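Local coordinates for glucan-binding protein C, GbpC (Streptococcus mutans UA159, PDB 5UQZ) that probably binds glucan at the bacterial cell surface and mediates both sucrose-independent and sucrose-dependent adherence, at residues K33-Q38 / K339-K344; E71-I76 / T135-V140; Q81-E86 / S108-A113; S221-N226 / Y300-M305. All blocks are in the same frame, centred on the assembly; numbering follows the deposited sequence.

In the fold
Interaction 1 pairs helix 3-51 with the loop after strand 325-329, bringing together parts near the two ends of the chain; the other three contacts are nested inside the loop it closes. Interactions 2 and 3 lie across the chain's centre from it, with centres about 40 and 49 Å away. Interaction 2 belongs to the nine-stranded sheet and encloses interaction 3, a two-stranded sheet; they touch where Ile76 CG2 packs on Tyr82 OH at 3.9 Å. Interaction 4, later in the chain, joins two strands of a three-stranded sheet beside the calcium, its centre about 20 Å from that of interaction 1. The beta-rich domain thus carries interactions 2 to 4, whereas interaction 1 joins the long N-terminal helix to the C-terminal tail.

Interaction 1 of 4, residues K33-Q38 / K339-K344; sequences KEYEAQ and KDPGAK
Lys339 lies in the loop that returns from the beta-rich domain along helix 3-51, within its predicted coiled coil, and it meets Gln38 through water. Its carbonyl O accepts a hydrogen bond from water 1, which donates its other hydrogen to Gln38 O, and it also accepts from water 2. Next, Asp340 OD1 accepts from Gly342 N (2.8 Å) to close an Asx turn; the N-H comes from above the carboxylate plane. Pro341 packs on the helix. Its CG lies 3.7 Å from Tyr35 CE1, the ring crossing the tyrosine at about a right angle, while its CB slides past Gln38 CB at 3.9 Å. Pro341 also touches Lys39 and Tyr42 farther along the helix.

Gly342 supplies the direct polar bond of the contact. Tyr35 OH donates to Gly342 O at 3.1 Å, and that oxygen lies at the edge of the ring, in its plane. The hydroxyl gets there because Tyr35 CG is anti to its backbone N (chi1 174°), which swings the ring out toward the loop. Ala343 adds its carbonyl O, 3.6 Å from Tyr35 CE1, and Lys344 then lies across the ring. Its CA makes a CH-pi contact over the centre of one face, 3.6 Å from the centroid, and CB and CG continue over the CE2 side. The rest of the lysine passes Glu36, where the opposite charges probably attract weakly, beyond salt-bridge distance: Lys344 NZ stops 4.4 Å from Glu36 OE2.

Interaction 2 of 4, residues E71-I76 / T135-V140; sequences EAKLSI and TYDNIV
Strands 73-76 and 135-137 run antiparallel, their directions 157° apart, as neighbours in the large antiparallel sheet of this beta-supersandwich domain. Lys73 and Asp137 form one hydrogen-bonded pair and Ser75 and Thr135 another, with Leu74 and Tyr136 the non-hydrogen-bonded pair between them; the straightest of the four bonds, Thr135 N to Ser75 O, spans 2.8 Å.

Leu74 and Tyr136 point the same way, side by side, with Leu74 CD2 set tightly against the CE2 side of the tyrosine ring, nearer than ordinary packing and so to be taken with caution. The tyrosine hydroxyl reaches on to Tyr156 OH in a hydrogen bond, and Leu172 and Pro176 also pack against the Tyr136 side chain. On the face shared with Ser75 and Thr135, Lys73 folds over Asp137: CG sits between the backbone N and the carbonyl carbon (chi1 67°), and a bend at chi4 turns the ammonium back onto the carboxylate.

Beyond the strand pairs, Ala72 CB meets Ile139 CD1 at 4.0 Å, and the carboxylate of Glu71 lies against both methyls of Val140. Water 4 links Glu71 OE1 to Asn138 ND2. Lys73 NZ forms a salt bridge to Asp137, meeting the syn lone pair of OD1 at 2.8 Å.

Interaction 3 of 4, residues Q81-E86 / S108-A113; sequences QYLTKE and SDFTQA
Tyr82 and Thr111 form the hydrogen-bonded pair of a short two-stranded antiparallel sheet. Tyr82 N donates to Thr111 O and Thr111 N returns the bond to Tyr82 O, each 2.8 Å long. Just past strand 82-83, Thr84 N gives a third backbone bond to Asp109 O, at 2.9 Å and nearly straight (174°). Tyr82 O is further approached by Phe110 CA, a CA-H...O contact of 3.0 Å.

Apolar contact belongs mainly to Leu83 and Phe110, the non-hydrogen-bonded pair. With chi1 at -176° the leucine points its CG away from its own amide nitrogen, and from there CD1 reaches Phe110 CE1 at 3.6 Å and also touches Asp109 O. Gln81 crosses the phenylalanine at about a right angle beside Phe110 CB. Thr111, on the face of Tyr82, brings its CG2 to 4.0 Å from Thr84 CG2, while the tyrosine ring turns its edge to the carbonyl oxygens of Thr111 and Gln112.

One water completes the polar contacts: it lies 2.7 Å from Thr84 OG1 and donates to Ser108 O.

Thr84 is the N-cap of helix 85-91, its OG1 accepting from Ala87 N. Strand 122-127 flanks the little sheet, bonding through its backbone to Gln81 and Leu83, and its Lys125 makes a cation-pi contact with Phe110.

Interaction 4 of 4, residues S221-N226 / Y300-M305; sequences SLSSLN and YGAGAM. With CA (calcium ion), chain B.
Gly303 O accepts two hydrogen bonds, from Leu222 N at 3.0 Å and from water 8 at 2.9 Å. The same water is hydrogen-bonded to Ser223 OG at 2.8 Å. Before the calcium loop, Leu222 pairs with Gly303 in antiparallel strands: Gly303 N donates in return to Leu222 O at 2.8 Å, and both backbone donors stand above the carbonyl planes. At the loop itself Leu225 N bonds to Gly301 O at 2.9 Å, nearly straight and in the carbonyl plane, whereas Ser224 N lies near that oxygen at too poor an angle to bond.

Leu222 carries the apolar contact, its CD1 meeting Met305 CB at 4.0 Å as the two side chains cross at about a right angle. Ala302 CB lies against Ser223 CA.

Past the strand, the chain turns its polar atoms to the metal. Ser224 gives both its carbonyl O and OG, a chi1 of -173° carrying the hydroxyl out to the ion, and Asp285 OD1 hydrogen-bonds to Ser224 OG. Asn226 OD1 binds the calcium ion at 2.3 Å, and its ND2 is held by Gln268 and Asp285. With Glu237 and four waters these atoms make an eight-ligand shell, an oxygen-rich calcium site built on a loop at the end of strand 219-222.

Interaction 1 of 4, residues K33-Q38 / K339-K344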
loop_
_atom_site.group_PDB
_atom_site.type_symbol
_atom_site.label_atom_id
_atom_site.label_comp_id
_atom_site.label_asym_id
_atom_site.label_seq_id
_atom_site.Cartn_x
_atom_site.Cartn_y
_atom_site.Cartn_z
ATOM N N LYS A 33 -2.097 -1.190 24.489
ATOM C CA LYS A 33 -1.213 -2.091 23.766
ATOM C C LYS A 33 -0.747 -1.468 22.462
ATOM O O LYS A 33 0.429 -1.608 22.076
ATOM C CB LYS A 33 -1.944 -3.411 23.516
ATOM C CG LYS A 33 -2.037 -4.243 24.782
ATOM C CD LYS A 33 -2.754 -5.501 24.558
ATOM C CE LYS A 33 -4.129 -5.174 24.172
ATOM N NZ LYS A 33 -4.621 -6.059 23.083
ATOM N N GLU A 34 -1.652 -0.792 21.762
ATOM C CA GLU A 34 -1.252 -0.168 20.511
ATOM C C GLU A 34 -0.250 0.939 20.772
ATOM O O GLU A 34 0.739 1.070 20.047
ATOM C CB GLU A 34 -2.465 0.395 19.774
ATOM C CG GLU A 34 -3.388 -0.652 19.220
ATOM C CD GLU A 34 -4.367 -0.073 18.210
ATOM O OE1 GLU A 34 -4.324 1.140 17.890
ATOM O OE2 GLU A 34 -5.176 -0.852 17.700
ATOM N N TYR A 35 -0.494 1.740 21.811
ATOM C CA TYR A 35 0.401 2.827 22.169
ATOM C C TYR A 35 1.787 2.297 22.492
ATOM O O TYR A 35 2.804 2.858 22.059
ATOM C CB TYR A 35 -0.165 3.566 23.390
ATOM C CG TYR A 35 0.785 4.598 23.892
ATOM C CD1 TYR A 35 0.829 5.867 23.318
ATOM C CD2 TYR A 35 1.685 4.296 24.896
ATOM C CE1 TYR A 35 1.694 6.807 23.767
ATOM C CE2 TYR A 35 2.604 5.249 25.342
ATOM C CZ TYR A 35 2.596 6.491 24.754
ATOM O OH TYR A 35 3.457 7.472 25.188
ATOM N N GLU A 36 1.863 1.224 23.288
ATOM C CA GLU A 36 3.172 0.718 23.657
ATOM C C GLU A 36 3.933 0.232 22.432
ATOM O O GLU A 36 5.159 0.418 22.334
ATOM C CB GLU A 36 3.043 -0.375 24.709
ATOM C CG GLU A 36 2.502 0.120 26.062
ATOM C CD GLU A 36 3.384 1.162 26.739
ATOM O OE1 GLU A 36 4.608 1.203 26.493
ATOM O OE2 GLU A 36 2.846 1.928 27.575
ATOM N N ALA A 37 3.230 -0.408 21.476
ATOM C CA ALA A 37 3.925 -0.833 20.262
ATOM C C ALA A 37 4.389 0.359 19.431
ATOM O O ALA A 37 5.544 0.393 18.956
ATOM C CB ALA A 37 2.976 -1.693 19.453
ATOM N N GLN A 38 3.533 1.367 19.276
ATOM C CA GLN A 38 3.924 2.535 18.490
ATOM C C GLN A 38 5.058 3.284 19.157
ATOM O O GLN A 38 5.992 3.747 18.482
ATOM C CB GLN A 38 2.751 3.491 18.359
ATOM C CG GLN A 38 1.666 2.996 17.473
ATOM C CD GLN A 38 0.472 3.902 17.477
ATOM O OE1 GLN A 38 -0.577 3.587 18.065
ATOM N NE2 GLN A 38 0.613 5.017 16.811
ATOM N N LYS A 339 5.807 7.092 13.961
ATOM C CA LYS A 339 5.611 8.494 14.298
ATOM C C LYS A 339 5.334 8.594 15.794
ATOM O O LYS A 339 5.163 7.584 16.508
ATOM C CB LYS A 339 4.408 9.067 13.537
ATOM C CG LYS A 339 4.426 8.867 12.055
ATOM C CD LYS A 339 5.449 9.649 11.373
ATOM C CE LYS A 339 5.428 9.334 9.887
ATOM N NZ LYS A 339 6.376 10.232 9.166
ATOM N N ASP A 340 5.277 9.830 16.274
ATOM C CA ASP A 340 5.074 10.067 17.689
ATOM C C ASP A 340 3.634 9.720 18.052
ATOM O O ASP A 340 2.703 10.345 17.527
ATOM C CB ASP A 340 5.326 11.564 17.904
ATOM C CG ASP A 340 5.223 11.980 19.348
ATOM O OD1 ASP A 340 4.796 11.203 20.212
ATOM O OD2 ASP A 340 5.567 13.157 19.619
ATOM N N PRO A 341 3.397 8.762 18.950
ATOM C CA PRO A 341 2.014 8.429 19.340
ATOM C C PRO A 341 1.407 9.396 20.335
ATOM O O PRO A 341 0.238 9.234 20.697
ATOM C CB PRO A 341 2.156 7.047 19.968
ATOM C CG PRO A 341 3.529 7.059 20.575
ATOM C CD PRO A 341 4.397 7.926 19.635
ATOM N N GLY A 342 2.147 10.399 20.777
ATOM C CA GLY A 342 1.608 11.323 21.770
ATOM C C GLY A 342 1.628 10.740 23.179
ATOM O O GLY A 342 2.494 9.937 23.541
ATOM N N ALA A 343 0.653 11.151 23.978
ATOM C CA ALA A 343 0.586 10.770 25.388
ATOM C C ALA A 343 -0.061 9.405 25.544
ATOM O O ALA A 343 -0.941 9.024 24.771
ATOM C CB ALA A 343 -0.217 11.793 26.196
ATOM N N LYS A 344 0.399 8.662 26.550
ATOM C CA LYS A 344 -0.184 7.363 26.830
ATOM C C LYS A 344 -1.677 7.488 27.133
ATOM O O LYS A 344 -2.107 8.432 27.801
ATOM C CB LYS A 344 0.554 6.704 27.993
ATOM C CG LYS A 344 0.119 5.304 28.307
ATOM C CD LYS A 344 0.555 4.894 29.682
ATOM C CE LYS A 344 0.767 3.398 29.768
ATOM N NZ LYS A 344 0.443 2.875 31.118
HETATM O O HOH W 1 5.013 4.890 16.050
HETATM O O HOH W 2 2.361 6.629 16.484
#

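Interaction 2 of 4, residues E71-I76 / T135-V140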
loop_
_atom_site.group_PDB
_atom_site.type_symbol
_atom_site.label_atom_id
_atom_site.label_comp_id
_atom_site.label_asym_id
_atom_site.label_seq_id
_atom_site.Cartn_x
_atom_site.Cartn_y
_atom_site.Cartn_z
ATOM N N GLU A 71 -0.037 16.374 -12.172
ATOM C CA GLU A 71 -0.141 16.912 -13.527
ATOM C C GLU A 71 0.466 15.985 -14.561
ATOM O O GLU A 71 0.481 16.345 -15.733
ATOM C CB GLU A 71 0.565 18.291 -13.633
ATOM C CG GLU A 71 0.095 19.268 -12.597
ATOM C CD GLU A 71 0.825 20.596 -12.638
ATOM O OE1 GLU A 71 1.269 21.052 -13.711
ATOM O OE2 GLU A 71 0.928 21.240 -11.571
ATOM N N ALA A 72 1.010 14.850 -14.148
ATOM C CA ALA A 72 1.789 14.039 -15.084
ATOM C C ALA A 72 0.883 13.457 -16.168
ATOM O O ALA A 72 -0.308 13.195 -15.944
ATOM C CB ALA A 72 2.504 12.931 -14.337
ATOM N N LYS A 73 1.472 13.228 -17.340
ATOM C CA LYS A 73 0.767 12.588 -18.441
ATOM C C LYS A 73 1.601 11.409 -18.934
ATOM O O LYS A 73 2.814 11.346 -18.720
ATOM C CB LYS A 73 0.473 13.594 -19.548
ATOM C CG LYS A 73 1.686 14.086 -20.232
ATOM C CD LYS A 73 1.271 14.915 -21.467
ATOM C CE LYS A 73 2.437 15.594 -22.117
ATOM N NZ LYS A 73 3.318 14.594 -22.792
ATOM N N LEU A 74 0.916 10.503 -19.637
ATOM C CA LEU A 74 1.436 9.189 -19.979
ATOM C C LEU A 74 1.618 8.982 -21.472
ATOM O O LEU A 74 0.761 9.374 -22.257
ATOM C CB LEU A 74 0.250 8.184 -19.767
ATOM C CG LEU A 74 -0.166 7.986 -18.335
ATOM C CD1 LEU A 74 -1.513 7.298 -18.223
ATOM C CD2 LEU A 74 0.898 7.256 -17.504
ATOM N N SER A 75 2.655 8.229 -21.837
ATOM C CA SER A 75 2.859 7.670 -23.163
ATOM C C SER A 75 3.193 6.207 -22.961
ATOM O O SER A 75 4.092 5.886 -22.177
ATOM C CB SER A 75 4.044 8.379 -23.856
ATOM O OG SER A 75 4.255 7.873 -25.155
ATOM N N ILE A 76 2.449 5.325 -23.624
ATOM C CA ILE A 76 2.500 3.902 -23.305
ATOM C C ILE A 76 2.901 3.135 -24.554
ATOM O O ILE A 76 2.300 3.331 -25.615
ATOM C CB ILE A 76 1.129 3.414 -22.784
ATOM C CG1 ILE A 76 0.659 4.206 -21.571
ATOM C CG2 ILE A 76 1.161 1.922 -22.491
ATOM C CD1 ILE A 76 -0.846 4.015 -21.265
ATOM N N THR A 135 6.075 6.123 -20.221
ATOM C CA THR A 135 6.831 7.363 -20.013
ATOM C C THR A 135 5.896 8.407 -19.467
ATOM O O THR A 135 4.847 8.677 -20.058
ATOM C CB THR A 135 7.451 7.823 -21.338
ATOM O OG1 THR A 135 8.351 6.772 -21.811
ATOM C CG2 THR A 135 8.249 9.079 -21.159
ATOM N N TYR A 136 6.302 9.003 -18.342
ATOM C CA TYR A 136 5.500 10.008 -17.660
ATOM C C TYR A 136 6.223 11.339 -17.766
ATOM O O TYR A 136 7.429 11.449 -17.438
ATOM C CB TYR A 136 5.369 9.672 -16.176
ATOM C CG TYR A 136 4.811 8.300 -15.831
ATOM C CD1 TYR A 136 5.615 7.165 -15.847
ATOM C CD2 TYR A 136 3.447 8.143 -15.458
ATOM C CE1 TYR A 136 5.133 5.924 -15.472
ATOM C CE2 TYR A 136 2.976 6.912 -15.050
ATOM C CZ TYR A 136 3.819 5.806 -15.047
ATOM O OH TYR A 136 3.390 4.587 -14.612
ATOM N N ASP A 137 5.527 12.363 -18.219
ATOM C CA ASP A 137 6.138 13.679 -18.215
ATOM C C ASP A 137 5.154 14.707 -17.704
ATOM O O ASP A 137 4.086 14.356 -17.221
ATOM C CB ASP A 137 6.962 14.015 -19.441
ATOM C CG ASP A 137 6.140 14.031 -20.653
ATOM O OD1 ASP A 137 4.945 13.873 -20.571
ATOM O OD2 ASP A 137 6.677 14.271 -21.735
ATOM N N ASN A 138 5.541 15.988 -17.760
ATOM C CA ASN A 138 4.930 17.041 -16.934
ATOM C C ASN A 138 5.122 16.731 -15.443
ATOM O O ASN A 138 4.170 16.564 -14.675
ATOM C CB ASN A 138 3.458 17.332 -17.277
ATOM C CG ASN A 138 3.088 18.749 -16.930
ATOM O OD1 ASN A 138 3.903 19.524 -16.481
ATOM N ND2 ASN A 138 1.910 19.159 -17.323
ATOM N N ILE A 139 6.412 16.650 -15.066
ATOM C CA ILE A 139 6.860 16.340 -13.694
ATOM C C ILE A 139 7.277 17.671 -13.098
ATOM O O ILE A 139 8.176 18.360 -13.623
ATOM C CB ILE A 139 8.038 15.362 -13.720
ATOM C CG1 ILE A 139 7.733 14.113 -14.567
ATOM C CG2 ILE A 139 8.410 14.989 -12.295
ATOM C CD1 ILE A 139 6.488 13.366 -14.202
ATOM N N VAL A 140 6.578 18.059 -12.010
ATOM C CA VAL A 140 6.663 19.431 -11.529
ATOM C C VAL A 140 7.201 19.560 -10.124
ATOM O O VAL A 140 7.658 20.666 -9.773
ATOM C CB VAL A 140 5.302 20.165 -11.640
ATOM C CG1 VAL A 140 4.778 20.089 -13.037
ATOM C CG2 VAL A 140 4.277 19.698 -10.618
HETATM O O HOH W 3 2.839 16.452 -12.142
HETATM O O HOH W 4 0.786 21.764 -16.383
HETATM O O HOH W 5 5.596 13.955 -24.332
HETATM O O HOH W 6 6.998 4.679 -23.223
#

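Interaction 3 of 4, residues Q81-E86 / S108-A113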
loop_
_atom_site.group_PDB
_atom_site.type_symbol
_atom_site.label_atom_id
_atom_site.label_comp_id
_atom_site.label_asym_id
_atom_site.label_seq_id
_atom_site.Cartn_x
_atom_site.Cartn_y
_atom_site.Cartn_z
ATOM N N GLN A 81 -4.198 -4.429 -25.453
ATOM C CA GLN A 81 -5.614 -4.595 -25.085
ATOM C C GLN A 81 -6.000 -3.538 -24.060
ATOM O O GLN A 81 -5.938 -3.783 -22.845
ATOM C CB GLN A 81 -5.846 -5.982 -24.495
ATOM C CG GLN A 81 -5.624 -7.041 -25.498
ATOM C CD GLN A 81 -6.847 -7.170 -26.282
ATOM O OE1 GLN A 81 -7.057 -6.417 -27.243
ATOM N NE2 GLN A 81 -7.709 -8.134 -25.879
ATOM N N TYR A 82 -6.415 -2.380 -24.523
ATOM C CA TYR A 82 -6.958 -1.360 -23.630
ATOM C C TYR A 82 -8.420 -1.654 -23.312
ATOM O O TYR A 82 -9.169 -2.157 -24.150
ATOM C CB TYR A 82 -6.872 0.013 -24.282
ATOM C CG TYR A 82 -5.452 0.467 -24.541
ATOM C CD1 TYR A 82 -4.746 1.189 -23.594
ATOM C CD2 TYR A 82 -4.807 0.187 -25.766
ATOM C CE1 TYR A 82 -3.456 1.612 -23.842
ATOM C CE2 TYR A 82 -3.530 0.630 -26.036
ATOM C CZ TYR A 82 -2.870 1.357 -25.063
ATOM O OH TYR A 82 -1.595 1.800 -25.311
ATOM N N LEU A 83 -8.842 -1.337 -22.075
ATOM C CA LEU A 83 -10.242 -1.499 -21.722
ATOM C C LEU A 83 -11.036 -0.378 -22.369
ATOM O O LEU A 83 -10.696 0.793 -22.222
ATOM C CB LEU A 83 -10.361 -1.447 -20.191
ATOM C CG LEU A 83 -11.750 -1.700 -19.635
ATOM C CD1 LEU A 83 -12.162 -3.151 -19.840
ATOM C CD2 LEU A 83 -11.780 -1.329 -18.118
ATOM N N THR A 84 -12.114 -0.718 -23.059
ATOM C CA THR A 84 -12.921 0.340 -23.667
ATOM C C THR A 84 -13.540 1.210 -22.575
ATOM O O THR A 84 -13.773 0.775 -21.443
ATOM C CB THR A 84 -14.031 -0.226 -24.566
ATOM O OG1 THR A 84 -14.977 -0.910 -23.717
ATOM C CG2 THR A 84 -13.462 -1.116 -25.673
ATOM N N LYS A 85 -13.805 2.466 -22.904
ATOM C CA LYS A 85 -14.453 3.310 -21.917
ATOM C C LYS A 85 -15.839 2.811 -21.567
ATOM O O LYS A 85 -16.260 2.942 -20.419
ATOM C CB LYS A 85 -14.458 4.785 -22.333
ATOM C CG LYS A 85 -13.066 5.411 -22.170
ATOM C CD LYS A 85 -13.081 6.897 -22.227
ATOM C CE LYS A 85 -11.692 7.476 -21.921
ATOM N NZ LYS A 85 -11.717 8.970 -21.954
ATOM N N GLU A 86 -16.574 2.248 -22.538
ATOM C CA GLU A 86 -17.869 1.655 -22.206
ATOM C C GLU A 86 -17.746 0.545 -21.180
ATOM O O GLU A 86 -18.544 0.463 -20.249
ATOM C CB GLU A 86 -18.547 1.142 -23.464
ATOM C CG GLU A 86 -19.902 0.520 -23.158
ATOM C CD GLU A 86 -20.667 0.266 -24.412
ATOM O OE1 GLU A 86 -20.074 0.346 -25.502
ATOM O OE2 GLU A 86 -21.865 -0.027 -24.294
ATOM N N SER A 108 -14.798 -8.270 -26.406
ATOM C CA SER A 108 -15.450 -7.051 -26.861
ATOM C C SER A 108 -15.294 -5.884 -25.891
ATOM O O SER A 108 -15.606 -4.753 -26.256
ATOM C CB SER A 108 -16.950 -7.335 -27.078
ATOM O OG SER A 108 -17.533 -7.844 -25.891
ATOM N N ASP A 109 -14.791 -6.126 -24.684
ATOM C CA ASP A 109 -14.491 -5.068 -23.728
ATOM C C ASP A 109 -13.132 -4.427 -23.938
ATOM O O ASP A 109 -12.782 -3.509 -23.193
ATOM C CB ASP A 109 -14.523 -5.636 -22.304
ATOM C CG ASP A 109 -15.924 -6.023 -21.885
ATOM O OD1 ASP A 109 -16.881 -5.368 -22.328
ATOM O OD2 ASP A 109 -16.068 -6.982 -21.095
ATOM N N PHE A 110 -12.357 -4.889 -24.916
ATOM C CA PHE A 110 -10.990 -4.407 -25.099
ATOM C C PHE A 110 -10.780 -3.955 -26.551
ATOM O O PHE A 110 -11.439 -4.425 -27.487
ATOM C CB PHE A 110 -9.997 -5.519 -24.778
ATOM C CG PHE A 110 -10.091 -5.936 -23.340
ATOM C CD1 PHE A 110 -9.465 -5.183 -22.327
ATOM C CD2 PHE A 110 -10.894 -7.016 -22.968
ATOM C CE1 PHE A 110 -9.623 -5.501 -20.994
ATOM C CE2 PHE A 110 -11.046 -7.351 -21.647
ATOM C CZ PHE A 110 -10.411 -6.608 -20.649
ATOM N N THR A 111 -9.823 -3.063 -26.729
ATOM C CA THR A 111 -9.469 -2.565 -28.048
ATOM C C THR A 111 -7.970 -2.335 -28.129
ATOM O O THR A 111 -7.330 -1.960 -27.142
ATOM C CB THR A 111 -10.229 -1.255 -28.359
ATOM O OG1 THR A 111 -9.801 -0.779 -29.640
ATOM C CG2 THR A 111 -9.997 -0.169 -27.331
ATOM N N GLN A 112 -7.409 -2.521 -29.318
ATOM C CA GLN A 112 -5.995 -2.285 -29.555
ATOM C C GLN A 112 -5.649 -0.813 -29.610
ATOM O O GLN A 112 -4.471 -0.476 -29.454
ATOM C CB GLN A 112 -5.550 -3.020 -30.823
ATOM C CG GLN A 112 -5.711 -4.555 -30.669
ATOM C CD GLN A 112 -5.325 -5.313 -31.909
ATOM O OE1 GLN A 112 -4.437 -4.878 -32.640
ATOM N NE2 GLN A 112 -5.891 -6.494 -32.124
ATOM N N ALA A 113 -6.608 0.058 -29.896
ATOM C CA ALA A 113 -6.350 1.485 -29.996
ATOM C C ALA A 113 -6.676 2.159 -28.658
ATOM O O ALA A 113 -7.819 2.115 -28.185
ATOM C CB ALA A 113 -7.219 2.079 -31.103
HETATM O O HOH W 7 -16.779 -2.370 -25.117
#

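Interaction 4 of 4, residues S221-N226 / Y300-M305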
loop_
_atom_site.group_PDB
_atom_site.type_symbol
_atom_site.label_atom_id
_atom_site.label_comp_id
_atom_site.label_asym_id
_atom_site.label_seq_id
_atom_site.Cartn_x
_atom_site.Cartn_y
_atom_site.Cartn_z
ATOM N N SER A 221 9.607 3.753 -0.945
ATOM C CA SER A 221 8.675 3.054 -0.080
ATOM C C SER A 221 8.268 1.720 -0.685
ATOM O O SER A 221 8.101 1.587 -1.899
ATOM C CB SER A 221 7.436 3.920 0.110
ATOM O OG SER A 221 6.788 4.146 -1.128
ATOM N N LEU A 222 8.046 0.739 0.185
ATOM C CA LEU A 222 7.401 -0.524 -0.161
ATOM C C LEU A 222 6.359 -0.743 0.939
ATOM O O LEU A 222 6.436 -1.654 1.786
ATOM C CB LEU A 222 8.436 -1.663 -0.222
ATOM C CG LEU A 222 9.489 -1.435 -1.326
ATOM C CD1 LEU A 222 10.649 -2.387 -1.207
ATOM C CD2 LEU A 222 8.887 -1.477 -2.742
ATOM N N SER A 223 5.353 0.120 0.931
ATOM C CA SER A 223 4.331 0.113 1.958
ATOM C C SER A 223 3.223 -0.881 1.633
ATOM O O SER A 223 3.151 -1.455 0.543
ATOM C CB SER A 223 3.736 1.507 2.077
ATOM O OG SER A 223 4.745 2.454 2.420
ATOM N N SER A 224 2.344 -1.091 2.620
ATOM C CA SER A 224 1.100 -1.803 2.380
ATOM C C SER A 224 1.351 -3.231 1.858
ATOM O O SER A 224 0.711 -3.716 0.933
ATOM C CB SER A 224 0.211 -1.006 1.431
ATOM O OG SER A 224 -1.074 -1.579 1.302
ATOM N N LEU A 225 2.250 -3.962 2.542
ATOM C CA LEU A 225 2.496 -5.365 2.193
ATOM C C LEU A 225 1.622 -6.226 3.097
ATOM O O LEU A 225 2.079 -6.814 4.097
ATOM C CB LEU A 225 3.974 -5.709 2.276
ATOM C CG LEU A 225 4.869 -4.918 1.293
ATOM C CD1 LEU A 225 6.310 -5.321 1.474
ATOM C CD2 LEU A 225 4.446 -5.072 -0.154
ATOM N N ASN A 226 0.361 -6.345 2.705
ATOM C CA ASN A 226 -0.605 -7.046 3.547
ATOM C C ASN A 226 -0.388 -8.553 3.543
ATOM O O ASN A 226 -0.104 -9.130 2.494
ATOM C CB ASN A 226 -2.041 -6.811 3.026
ATOM C CG ASN A 226 -2.384 -5.357 2.904
ATOM O OD1 ASN A 226 -1.844 -4.681 2.033
ATOM N ND2 ASN A 226 -3.226 -4.842 3.792
ATOM N N TYR A 300 3.563 -0.165 10.110
ATOM C CA TYR A 300 3.486 -1.539 10.563
ATOM C C TYR A 300 3.440 -2.518 9.402
ATOM O O TYR A 300 3.837 -3.679 9.569
ATOM C CB TYR A 300 2.257 -1.701 11.449
ATOM C CG TYR A 300 1.995 -3.091 11.917
ATOM C CD1 TYR A 300 2.871 -3.749 12.809
ATOM C CD2 TYR A 300 0.842 -3.761 11.517
ATOM C CE1 TYR A 300 2.620 -5.051 13.215
ATOM C CE2 TYR A 300 0.570 -5.044 11.959
ATOM C CZ TYR A 300 1.454 -5.682 12.803
ATOM O OH TYR A 300 1.182 -6.978 13.228
ATOM N N GLY A 301 2.911 -2.099 8.256
ATOM C CA GLY A 301 2.830 -2.968 7.102
ATOM C C GLY A 301 3.850 -2.631 6.030
ATOM O O GLY A 301 3.672 -3.061 4.882
ATOM N N ALA A 302 4.921 -1.925 6.375
ATOM C CA ALA A 302 5.773 -1.341 5.349
ATOM C C ALA A 302 7.217 -1.829 5.401
ATOM O O ALA A 302 7.773 -2.124 6.466
ATOM C CB ALA A 302 5.831 0.166 5.516
ATOM N N GLY A 303 7.832 -1.860 4.222
ATOM C CA GLY A 303 9.269 -1.918 4.065
ATOM C C GLY A 303 9.729 -0.713 3.279
ATOM O O GLY A 303 8.950 0.181 2.938
ATOM N N ALA A 304 11.007 -0.680 2.938
ATOM C CA ALA A 304 11.571 0.347 2.088
ATOM C C ALA A 304 12.797 -0.223 1.413
ATOM O O ALA A 304 13.249 -1.317 1.757
ATOM C CB ALA A 304 11.968 1.572 2.900
ATOM N N MET A 305 13.334 0.528 0.449
ATOM C CA MET A 305 14.528 0.100 -0.252
ATOM C C MET A 305 15.412 1.294 -0.539
ATOM O O MET A 305 14.939 2.411 -0.738
ATOM C CB MET A 305 14.246 -0.646 -1.548
ATOM C CG MET A 305 13.467 0.142 -2.560
ATOM S SD MET A 305 13.305 -0.846 -4.098
ATOM C CE MET A 305 12.096 0.146 -4.986
HETATM CA CA CA B . -1.450 -3.618 -0.014
HETATM O O HOH W 8 7.382 2.617 3.213
HETATM O O HOH W 9 -3.590 -2.556 0.572
HETATM O O HOH W 10 -3.519 -5.047 -0.519
HETATM O O HOH W 11 -2.855 -2.874 -1.913
HETATM O O HOH W 12 0.041 -2.820 -1.683
#